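Side-chain contacts in OBody AM3L15 (Pyrobaculum aerophilum, PDB 4GN5), which is an engineered OB-fold binding protein, probably derived from a nucleic-acid-binding domain, which holds a second protein chain in this assembly: residues P14-H17 with G18-V21; L30-G34 with R35-V39; L54-K58 with T59-L63. All blocks are in the same frame, centred on the assembly; numbering follows the deposited sequence.

Contact 1. Residues P14-H17 with G18-V21; sequences PNLH and GSEV
The imidazole of H17 lies with one face over the backbone of G18, where its CG comes to 3.3 Å from G18 N. The ring is there because CG stands opposite the backbone N of H17 about the CA-CB bond, next to the carbonyl carbon that leads into G18. Its polar end looks elsewhere: ND1 is hydrogen-bonded to the backbone N of A84, so the ring bridges the turn and the chain just beyond strand 75-83.

L16 joins the next segment through two separate parts. Its carbonyl O takes the backbone bond that closes the turn, with S19 N 3.0 Å from L16 O and an N-H...O angle of 159°. The same L16 O also accepts from the hydroxyl of S19, OG being 2.7 Å away, and both donors reach it from one face of the carbonyl plane. This is a type II beta turn from L16 to S19, with H17 and G18 at its corners, leading from the 3-10 segment 14-16 into strand 20-24 of the OB fold. G18 has a positive phi (91°), where a beta carbon would collide with H17 O, so the corner suits a residue without one.

The hydroxyl of S19 reaches L16 O because OG sits between the backbone N and carbonyl carbon (chi1 70°). With an alanine in its place L16 O loses the hydroxyl donor, and the turn would probably be less firmly tied.

Beyond its backbone, the L16 side chain crosses that of V21 at about a right angle. In the modelled copy, one of two conformers of L16, CD1 comes to 4.2 Å from V21 CG1, so this contact is tentative. V21 itself packs on H7 and on V82 of strand 75-83.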
ATOM      1  N   PRO A  14       8.727 -12.684  14.143  1.00 28.34           N
ATOM      2  CA  PRO A  14       8.826 -11.483  14.978  1.00 30.92           C
ATOM      3  C   PRO A  14      10.110 -11.435  15.863  1.00 34.46           C
ATOM      4  O   PRO A  14      10.642 -10.322  16.092  1.00 34.36           O
ATOM      5  CB  PRO A  14       7.537 -11.538  15.827  1.00 29.80           C
ATOM      6  CG  PRO A  14       6.536 -12.114  14.827  1.00 26.24           C
ATOM      7  CD  PRO A  14       7.344 -13.209  14.100  1.00 27.83           C
ATOM      8  N   ASN A  15      10.639 -12.595  16.235  1.00 32.93           N
ATOM      9  CA  ASN A  15      11.887 -12.703  16.982  1.00 41.76           C
ATOM     10  C   ASN A  15      13.055 -11.995  16.354  1.00 42.75           C
ATOM     11  O   ASN A  15      13.999 -11.601  17.030  1.00 52.26           O
ATOM     12  CB  ASN A  15      12.232 -14.162  17.194  1.00 50.70           C
ATOM     13  CG  ASN A  15      13.320 -14.361  18.207  1.00 70.73           C
ATOM     14  OD1 ASN A  15      13.240 -13.871  19.330  1.00 79.50           O
ATOM     15  ND2 ASN A  15      14.345 -15.100  17.835  1.00 74.17           N
ATOM     16  N   LEU A  16      12.970 -11.778  15.057  1.00 34.88           N
ATOM     17  CA  LEU A  16      14.065 -11.163  14.324  1.00 33.02           C
ATOM     18  C   LEU A  16      13.974  -9.657  14.322  1.00 33.88           C
ATOM     19  O   LEU A  16      14.769  -8.957  13.653  1.00 33.93           O
ATOM     20  CB  LEU A  16      14.146 -11.725  12.894  1.00 30.46           C
ATOM     21  CG  LEU A  16      14.432 -13.230  12.762  1.00 29.76           C
ATOM     22  CD1 LEU A  16      14.686 -13.699  11.348  1.00 28.62           C
ATOM     23  CD2 LEU A  16      15.620 -13.642  13.704  1.00 34.33           C
ATOM     24  N   HIS A  17      13.004  -9.138  15.071  1.00 32.79           N
ATOM     25  CA  HIS A  17      12.743  -7.697  15.067  1.00 32.70           C
ATOM     26  C   HIS A  17      14.012  -6.908  15.372  1.00 39.80           C
ATOM     27  O   HIS A  17      14.698  -7.194  16.338  1.00 41.72           O
ATOM     28  CB  HIS A  17      11.639  -7.322  16.056  1.00 34.27           C
ATOM     29  CG  HIS A  17      11.538  -5.847  16.300  1.00 41.01           C
ATOM     30  ND1 HIS A  17      10.734  -5.027  15.549  1.00 35.69           N
ATOM     31  CD2 HIS A  17      12.151  -5.039  17.202  1.00 45.88           C
ATOM     32  CE1 HIS A  17      10.833  -3.781  15.983  1.00 44.96           C
ATOM     33  NE2 HIS A  17      11.697  -3.758  16.981  1.00 47.35           N
ATOM     34  N   GLY A  18      14.331  -5.947  14.507  1.00 36.59           N
ATOM     35  CA  GLY A  18      15.449  -5.042  14.732  1.00 37.72           C
ATOM     36  C   GLY A  18      16.765  -5.554  14.140  1.00 43.19           C
ATOM     37  O   GLY A  18      17.787  -4.861  14.180  1.00 49.39           O
ATOM     38  N   SER A  19      16.762  -6.764  13.599  1.00 41.97           N
ATOM     39  CA  SER A  19      17.988  -7.291  12.979  1.00 42.93           C
ATOM     40  C   SER A  19      17.912  -7.258  11.462  1.00 42.43           C
ATOM     41  O   SER A  19      16.817  -7.186  10.850  1.00 37.17           O
ATOM     42  CB  SER A  19      18.282  -8.689  13.471  1.00 41.58           C
ATOM     43  OG  SER A  19      17.323  -9.563  12.952  1.00 38.36           O
ATOM     44  N   GLU A  20      19.091  -7.299  10.865  1.00 37.12           N
ATOM     45  CA  GLU A  20      19.281  -7.307   9.439  1.00 35.46           C
ATOM     46  C   GLU A  20      19.242  -8.754   8.926  1.00 40.02           C
ATOM     47  O   GLU A  20      19.791  -9.661   9.531  1.00 41.86           O
ATOM     48  CB  GLU A  20      20.595  -6.625   9.075  1.00 41.86           C
ATOM     49  CG  GLU A  20      20.649  -6.096   7.681  1.00 48.70           C
ATOM     50  CD  GLU A  20      21.985  -5.601   7.256  1.00 53.67           C
ATOM     51  OE1 GLU A  20      22.964  -6.340   7.387  1.00 52.98           O
ATOM     52  OE2 GLU A  20      22.067  -4.484   6.756  1.00 55.69           O
ATOM     53  N   VAL A  21      18.516  -8.958   7.840  1.00 27.79           N
ATOM     54  CA  VAL A  21      18.425 -10.250   7.160  1.00 25.84           C
ATOM     55  C   VAL A  21      18.685 -10.048   5.690  1.00 26.72           C
ATOM     56  O   VAL A  21      18.544  -8.936   5.172  1.00 28.33           O
ATOM     57  CB  VAL A  21      17.003 -10.826   7.258  1.00 32.29           C
ATOM     58  CG1 VAL A  21      16.686 -11.184   8.705  1.00 35.36           C
ATOM     59  CG2 VAL A  21      15.930  -9.802   6.655  1.00 33.56           C
TER

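Contact 2. Residues L30-G34 with R35-V39; sequences LGDYG and RVKIV
K37 lays its extended chain alongside D32, CE passing 3.2 Å from D32 OD1 before NZ ends in a salt bridge, 2.6 Å from D32 OD2. The ammonium comes at this oxygen from above the carboxylate plane, 40° out of it. The other oxygen serves the backbone: G34 N lies 3.0 Å from D32 OD1, an Asx turn that, together with the lysine, helps to hold the carboxylate's rotation.

Strands 26-32 and 36-42 form an antiparallel beta hairpin. G31 and I38 make the hydrogen-bonded pair, and Y33 N donates to V36 O at 2.9 Å. In the other direction a water mediates: V36 N donates a hydrogen bond to water 1, which lies 2.7 Å from Y33 O.

On the opposite face of the sheet from D32 and K37, the Y33 ring folds back over G31, whose C lies 3.7 Å above the ring plane, offset toward the rim, while I38 CD1 meets the ring edge near CE1. Y33 OH is hydrogen-bonded to an acidic side chain of a second protein chain, and R35 NH2 forms a salt bridge with an acidic side chain of that chain.

Beyond the hairpin, strand 50-55 pairs with strand 36-42 through K37 with L54 and V39 with V52, and F64 and F67 of helix 61-67 pack against the face carrying L30, D32 and K37.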
ATOM      1  N   LEU A  30       3.591  -7.836  -6.355  1.00 23.84           N
ATOM      2  CA  LEU A  30       3.964  -6.417  -6.333  1.00 23.11           C
ATOM      3  C   LEU A  30       2.709  -5.576  -6.201  1.00 24.01           C
ATOM      4  O   LEU A  30       1.680  -5.860  -6.843  1.00 20.64           O
ATOM      5  CB  LEU A  30       4.683  -5.997  -7.616  1.00 18.83           C
ATOM      6  CG  LEU A  30       6.060  -6.610  -7.943  1.00 16.09           C
ATOM      7  CD1 LEU A  30       6.364  -6.396  -9.474  1.00 27.21           C
ATOM      8  CD2 LEU A  30       7.173  -5.963  -7.054  1.00 21.49           C
ATOM      9  N   GLY A  31       2.823  -4.541  -5.360  1.00 18.37           N
ATOM     10  CA  GLY A  31       1.774  -3.549  -5.162  1.00 17.52           C
ATOM     11  C   GLY A  31       2.425  -2.178  -5.102  1.00 19.39           C
ATOM     12  O   GLY A  31       3.217  -1.879  -4.208  1.00 20.60           O
ATOM     13  N   ASP A  32       2.105  -1.341  -6.081  1.00 15.60           N
ATOM     14  CA  ASP A  32       2.578   0.004  -6.091  1.00 21.19           C
ATOM     15  C   ASP A  32       1.364   0.904  -5.720  1.00 23.80           C
ATOM     16  O   ASP A  32       0.407   0.998  -6.494  1.00 21.49           O
ATOM     17  CB  ASP A  32       3.138   0.365  -7.504  1.00 22.53           C
ATOM     18  CG  ASP A  32       3.652   1.786  -7.591  1.00 26.78           C
ATOM     19  OD1 ASP A  32       3.201   2.641  -6.780  1.00 31.00           O
ATOM     20  OD2 ASP A  32       4.511   2.086  -8.493  1.00 25.62           O
ATOM     21  N   TYR A  33       1.426   1.592  -4.569  1.00 18.47           N
ATOM     22  CA  TYR A  33       0.305   2.397  -4.126  1.00 16.25           C
ATOM     23  C   TYR A  33       0.745   3.809  -3.990  1.00 23.57           C
ATOM     24  O   TYR A  33       0.025   4.622  -3.409  1.00 29.30           O
ATOM     25  CB  TYR A  33      -0.234   1.859  -2.751  1.00 16.18           C
ATOM     26  CG  TYR A  33      -0.460   0.383  -2.821  1.00 21.13           C
ATOM     27  CD1 TYR A  33       0.381  -0.519  -2.126  1.00 20.38           C
ATOM     28  CD2 TYR A  33      -1.512  -0.145  -3.627  1.00 20.73           C
ATOM     29  CE1 TYR A  33       0.186  -1.944  -2.219  1.00 18.59           C
ATOM     30  CE2 TYR A  33      -1.737  -1.543  -3.711  1.00 19.52           C
ATOM     31  CZ  TYR A  33      -0.866  -2.440  -3.007  1.00 20.39           C
ATOM     32  OH  TYR A  33      -1.079  -3.800  -3.134  1.00 16.66           O
ATOM     33  N   GLY A  34       1.901   4.150  -4.537  1.00 18.83           N
ATOM     34  CA  GLY A  34       2.323   5.542  -4.452  1.00 20.02           C
ATOM     35  C   GLY A  34       3.404   5.681  -3.386  1.00 25.62           C
ATOM     36  O   GLY A  34       4.553   5.320  -3.635  1.00 22.00           O
ATOM     37  N   ARG A  35       3.018   6.176  -2.217  1.00 18.98           N
ATOM     38  CA  ARG A  35       3.920   6.384  -1.091  1.00 17.83           C
ATOM     39  C   ARG A  35       4.368   5.102  -0.395  1.00 18.43           C
ATOM     40  O   ARG A  35       5.462   5.036   0.204  1.00 21.47           O
ATOM     41  CB  ARG A  35       3.289   7.360  -0.092  1.00 17.79           C
ATOM     42  CG  ARG A  35       3.486   8.860  -0.468  1.00 16.52           C
ATOM     43  CD  ARG A  35       2.468   9.759   0.249  1.00 20.02           C
ATOM     44  NE  ARG A  35       1.083   9.476  -0.235  1.00 21.22           N
ATOM     45  CZ  ARG A  35      -0.028   9.797   0.429  1.00 22.91           C
ATOM     46  NH1 ARG A  35       0.050  10.377   1.618  1.00 24.79           N
ATOM     47  NH2 ARG A  35      -1.245   9.526  -0.087  1.00 15.76           N
ATOM     48  N   VAL A  36       3.539   4.075  -0.500  1.00 18.82           N
ATOM     49  CA  VAL A  36       3.895   2.697  -0.134  1.00 17.32           C
ATOM     50  C   VAL A  36       3.950   1.820  -1.359  1.00 19.27           C
ATOM     51  O   VAL A  36       3.049   1.846  -2.198  1.00 18.71           O
ATOM     52  CB  VAL A  36       2.772   2.114   0.808  1.00 22.18           C
ATOM     53  CG1 VAL A  36       3.068   0.607   1.274  1.00 24.99           C
ATOM     54  CG2 VAL A  36       2.594   3.045   1.990  1.00 23.21           C
ATOM     55  N   LYS A  37       4.995   1.037  -1.467  1.00 19.34           N
ATOM     56  CA  LYS A  37       5.108   0.001  -2.461  1.00 17.79           C
ATOM     57  C   LYS A  37       5.585  -1.258  -1.734  1.00 18.12           C
ATOM     58  O   LYS A  37       6.421  -1.162  -0.901  1.00 20.97           O
ATOM     59  CB  LYS A  37       6.099   0.464  -3.515  1.00 21.77           C
ATOM     60  CG  LYS A  37       5.857   1.878  -4.005  1.00 24.15           C
ATOM     61  CD  LYS A  37       6.558   2.155  -5.292  1.00 23.22           C
ATOM     62  CE  LYS A  37       6.147   3.501  -5.886  1.00 33.02           C
ATOM     63  NZ  LYS A  37       6.247   3.670  -7.352  1.00 33.04           N
ATOM     64  N   ILE A  38       5.030  -2.413  -2.042  1.00 20.12           N
ATOM     65  CA  ILE A  38       5.337  -3.645  -1.317  1.00 13.83           C
ATOM     66  C   ILE A  38       5.712  -4.715  -2.330  1.00 19.68           C
ATOM     67  O   ILE A  38       5.016  -4.910  -3.315  1.00 19.21           O
ATOM     68  CB  ILE A  38       4.133  -4.107  -0.463  1.00 15.41           C
ATOM     69  CG1 ILE A  38       3.693  -2.985   0.503  1.00 13.23           C
ATOM     70  CG2 ILE A  38       4.472  -5.380   0.308  1.00 17.19           C
ATOM     71  CD1 ILE A  38       2.184  -3.137   1.052  1.00 12.44           C
ATOM     72  N   VAL A  39       6.843  -5.375  -2.109  1.00 19.59           N
ATOM     73  CA  VAL A  39       7.218  -6.536  -2.876  1.00 18.17           C
ATOM     74  C   VAL A  39       7.251  -7.713  -1.876  1.00 17.28           C
ATOM     75  O   VAL A  39       7.865  -7.614  -0.776  1.00 17.34           O
ATOM     76  CB  VAL A  39       8.566  -6.331  -3.654  1.00 24.38           C
ATOM     77  CG1 VAL A  39       9.553  -5.635  -2.814  1.00 21.09           C
ATOM     78  CG2 VAL A  39       9.192  -7.701  -4.136  1.00 21.28           C
TER
HETATM   79  O   HOH W   1       0.561   4.868  -0.794  0.65 10.67           O
HETATM   80  O   HOH W   2      -1.995   6.580  -1.614  0.95 16.32           O
HETATM   81  O   HOH W   3       0.377   7.556  -2.336  0.81 16.37           O

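Contact 3. Residues L54-K58 with T59-L63; sequences LERGK and TPDHL
Hydrogen bonds between E55 and T59 close the turn that carries the chain out of strand 50-55. T59 N donates to E55 O at 2.9 Å, and E55 N donates to T59 OG1 at 3.0 Å. OG1 is brought to E55 N by a first torsion that sets it beside the backbone N of T59 (chi1 -62°). E55 O has a second donor in K58 N, and the two N-H groups reach it from opposite faces of its plane. Water 4 adds a bridge, accepting from G57 N and donating to T59 O.

Two ion pairs add charge contacts. R56 bends at its second torsion, bringing NH1 to 2.8 Å from D61 OD1 in a nearly straight bond (176°). The oxygen lies at the edge of the guanidinium but is met on its anti side and from out of the carboxylate plane; the two groups are turned 45° apart, and R56 NH2 stays 3.7 Å from D61 OD1, so no coplanar two-bond pair forms. R56 also makes a cation-pi contact with F64. Within residues 54-58, K58 NZ is 3.1 Å from E55 OE1 in the modelled conformer of E55, one of two, so this pair is tentative; that oxygen also makes a salt bridge to a basic side chain of another protein chain.

Apolar contacts lie on the inner side. L54 CG touches T59 CG2 at 3.9 Å, and L54 CD2 reaches L63 CB at 4.0 Å, joining the strand to the first turn of helix 61-67; P98 packs on both leucines.

The chemistry implies a division of labour in this strand-to-helix connection of the OB fold: T59 fixes the turn through one backbone bond and one bond to its hydroxyl, and R56 with D61 links the end of the strand to the chain leading into helix 61-67.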
ATOM      1  N   LEU A  54       8.512  -0.580   1.066  1.00 18.54           N
ATOM      2  CA  LEU A  54       9.179   0.675   0.738  1.00 22.92           C
ATOM      3  C   LEU A  54       8.190   1.825   1.064  1.00 18.33           C
ATOM      4  O   LEU A  54       7.155   1.903   0.428  1.00 15.88           O
ATOM      5  CB  LEU A  54       9.493   0.676  -0.768  1.00 16.64           C
ATOM      6  CG  LEU A  54      10.568  -0.331  -1.138  1.00 23.50           C
ATOM      7  CD1 LEU A  54      10.099  -1.795  -1.287  1.00 20.09           C
ATOM      8  CD2 LEU A  54      11.227   0.157  -2.354  1.00 25.87           C
ATOM      9  N   GLU A  55       8.567   2.735   1.936  0.71 19.42           N
ATOM     10  CA  GLU A  55       7.635   3.774   2.371  0.71 21.56           C
ATOM     11  C   GLU A  55       8.324   5.087   2.247  0.71 24.46           C
ATOM     12  O   GLU A  55       9.416   5.259   2.804  0.71 22.67           O
ATOM     13  CB  GLU A  55       7.257   3.559   3.835  0.71 20.78           C
ATOM     14  CG  GLU A  55       6.287   2.477   4.002  0.71 23.77           C
ATOM     15  CD  GLU A  55       5.681   2.492   5.376  0.71 26.20           C
ATOM     16  OE1 GLU A  55       6.166   1.798   6.253  0.71 28.20           O
ATOM     17  OE2 GLU A  55       4.705   3.205   5.601  0.71 38.66           O
ATOM     18  N   ARG A  56       7.711   5.994   1.488  1.00 25.74           N
ATOM     19  CA  ARG A  56       8.292   7.303   1.215  1.00 24.44           C
ATOM     20  C   ARG A  56       8.426   7.954   2.590  1.00 28.47           C
ATOM     21  O   ARG A  56       7.550   7.794   3.431  1.00 30.30           O
ATOM     22  CB  ARG A  56       7.365   8.130   0.340  1.00 27.54           C
ATOM     23  CG  ARG A  56       7.480   7.836  -1.095  1.00 26.39           C
ATOM     24  CD  ARG A  56       8.869   8.237  -1.641  1.00 32.07           C
ATOM     25  NE  ARG A  56       8.901   7.844  -3.038  1.00 31.84           N
ATOM     26  CZ  ARG A  56       9.958   7.956  -3.837  1.00 36.49           C
ATOM     27  NH1 ARG A  56      11.110   8.465  -3.387  1.00 34.82           N
ATOM     28  NH2 ARG A  56       9.847   7.541  -5.089  1.00 32.63           N
ATOM     29  N   GLY A  57       9.534   8.631   2.830  1.00 32.08           N
ATOM     30  CA  GLY A  57       9.800   9.169   4.136  1.00 34.22           C
ATOM     31  C   GLY A  57      10.699   8.269   4.968  1.00 34.51           C
ATOM     32  O   GLY A  57      11.342   8.771   5.887  1.00 40.72           O
ATOM     33  N   LYS A  58      10.754   6.978   4.638  1.00 29.80           N
ATOM     34  CA  LYS A  58      11.533   5.960   5.340  1.00 33.70           C
ATOM     35  C   LYS A  58      12.598   5.275   4.494  1.00 34.78           C
ATOM     36  O   LYS A  58      13.674   5.040   4.955  1.00 37.93           O
ATOM     37  CB  LYS A  58      10.640   4.849   5.858  1.00 39.51           C
ATOM     38  CG  LYS A  58       9.935   5.139   7.080  1.00 44.62           C
ATOM     39  CD  LYS A  58       9.234   3.935   7.586  1.00 51.14           C
ATOM     40  CE  LYS A  58       8.001   4.322   8.388  1.00 56.36           C
ATOM     41  NZ  LYS A  58       7.259   3.136   8.882  1.00 54.55           N
ATOM     42  N   THR A  59      12.253   4.918   3.273  1.00 32.93           N
ATOM     43  CA  THR A  59      13.097   4.095   2.386  1.00 28.58           C
ATOM     44  C   THR A  59      13.909   4.965   1.430  1.00 30.49           C
ATOM     45  O   THR A  59      13.359   5.872   0.839  1.00 30.56           O
ATOM     46  CB  THR A  59      12.173   3.130   1.566  1.00 23.56           C
ATOM     47  OG1 THR A  59      11.482   2.268   2.461  1.00 25.83           O
ATOM     48  CG2 THR A  59      12.949   2.308   0.557  1.00 26.03           C
ATOM     49  N   PRO A  60      15.206   4.665   1.206  1.00 33.71           N
ATOM     50  CA  PRO A  60      15.909   5.575   0.308  1.00 40.93           C
ATOM     51  C   PRO A  60      15.344   5.626  -1.102  1.00 39.65           C
ATOM     52  O   PRO A  60      14.876   4.598  -1.631  1.00 34.24           O
ATOM     53  CB  PRO A  60      17.345   5.034   0.300  1.00 43.89           C
ATOM     54  CG  PRO A  60      17.520   4.453   1.672  1.00 51.54           C
ATOM     55  CD  PRO A  60      16.131   3.802   1.957  1.00 41.71           C
ATOM     56  N   ASP A  61      15.381   6.825  -1.690  1.00 39.17           N
ATOM     57  CA  ASP A  61      14.828   7.082  -3.015  1.00 36.76           C
ATOM     58  C   ASP A  61      15.297   6.063  -4.075  1.00 41.84           C
ATOM     59  O   ASP A  61      14.503   5.587  -4.878  1.00 44.45           O
ATOM     60  CB  ASP A  61      15.226   8.501  -3.454  1.00 48.33           C
ATOM     61  CG  ASP A  61      14.553   8.950  -4.783  1.00 83.59           C
ATOM     62  OD1 ASP A  61      13.395   8.566  -5.077  1.00 79.37           O
ATOM     63  OD2 ASP A  61      15.187   9.728  -5.531  1.00 86.38           O
ATOM     64  N   HIS A  62      16.587   5.754  -4.109  1.00 41.04           N
ATOM     65  CA  HIS A  62      17.094   4.838  -5.149  1.00 44.96           C
ATOM     66  C   HIS A  62      16.335   3.470  -5.186  1.00 45.54           C
ATOM     67  O   HIS A  62      16.152   2.878  -6.264  1.00 46.79           O
ATOM     68  CB  HIS A  62      18.625   4.680  -5.073  1.00 45.62           C
ATOM     69  CG  HIS A  62      19.109   3.862  -3.913  1.00 48.53           C
ATOM     70  ND1 HIS A  62      19.371   4.407  -2.673  1.00 47.72           N
ATOM     71  CD2 HIS A  62      19.415   2.542  -3.816  1.00 51.07           C
ATOM     72  CE1 HIS A  62      19.787   3.453  -1.855  1.00 47.03           C
ATOM     73  NE2 HIS A  62      19.812   2.311  -2.519  1.00 48.90           N
ATOM     74  N   LEU A  63      15.898   2.945  -4.049  1.00 35.20           N
ATOM     75  CA  LEU A  63      15.178   1.658  -4.026  1.00 31.46           C
ATOM     76  C   LEU A  63      13.800   1.705  -4.687  1.00 35.05           C
ATOM     77  O   LEU A  63      13.320   0.739  -5.208  1.00 35.03           O
ATOM     78  CB  LEU A  63      15.091   1.072  -2.622  1.00 26.80           C
ATOM     79  CG  LEU A  63      16.405   0.869  -1.886  1.00 35.71           C
ATOM     80  CD1 LEU A  63      16.205   0.284  -0.551  1.00 34.68           C
ATOM     81  CD2 LEU A  63      17.286  -0.056  -2.683  1.00 39.18           C
TER
HETATM   82  O   HOH W   4      11.720   8.512   1.209  1.00 37.98           O

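In the fold
Contacts 2 and 3 adjoin, their centres 11 Å apart, and both involve the neighbouring strands 36-42 and 50-55. They meet through the pairing of these strands: R35 O lies 2.8 Å from R56 N and K37 O lies 2.9 Å from L54 N, both probable hydrogen bonds. Both also face the other protein chain, contact 2 with Y33 and R35 and contact 3 with E55, and so probably form parts of one binding surface. Contact 1 stands apart from that surface, its centre 22 Å from that of contact 2 and 19 Å from that of contact 3. It lies beside strand 75-83, and the other protein does not touch it.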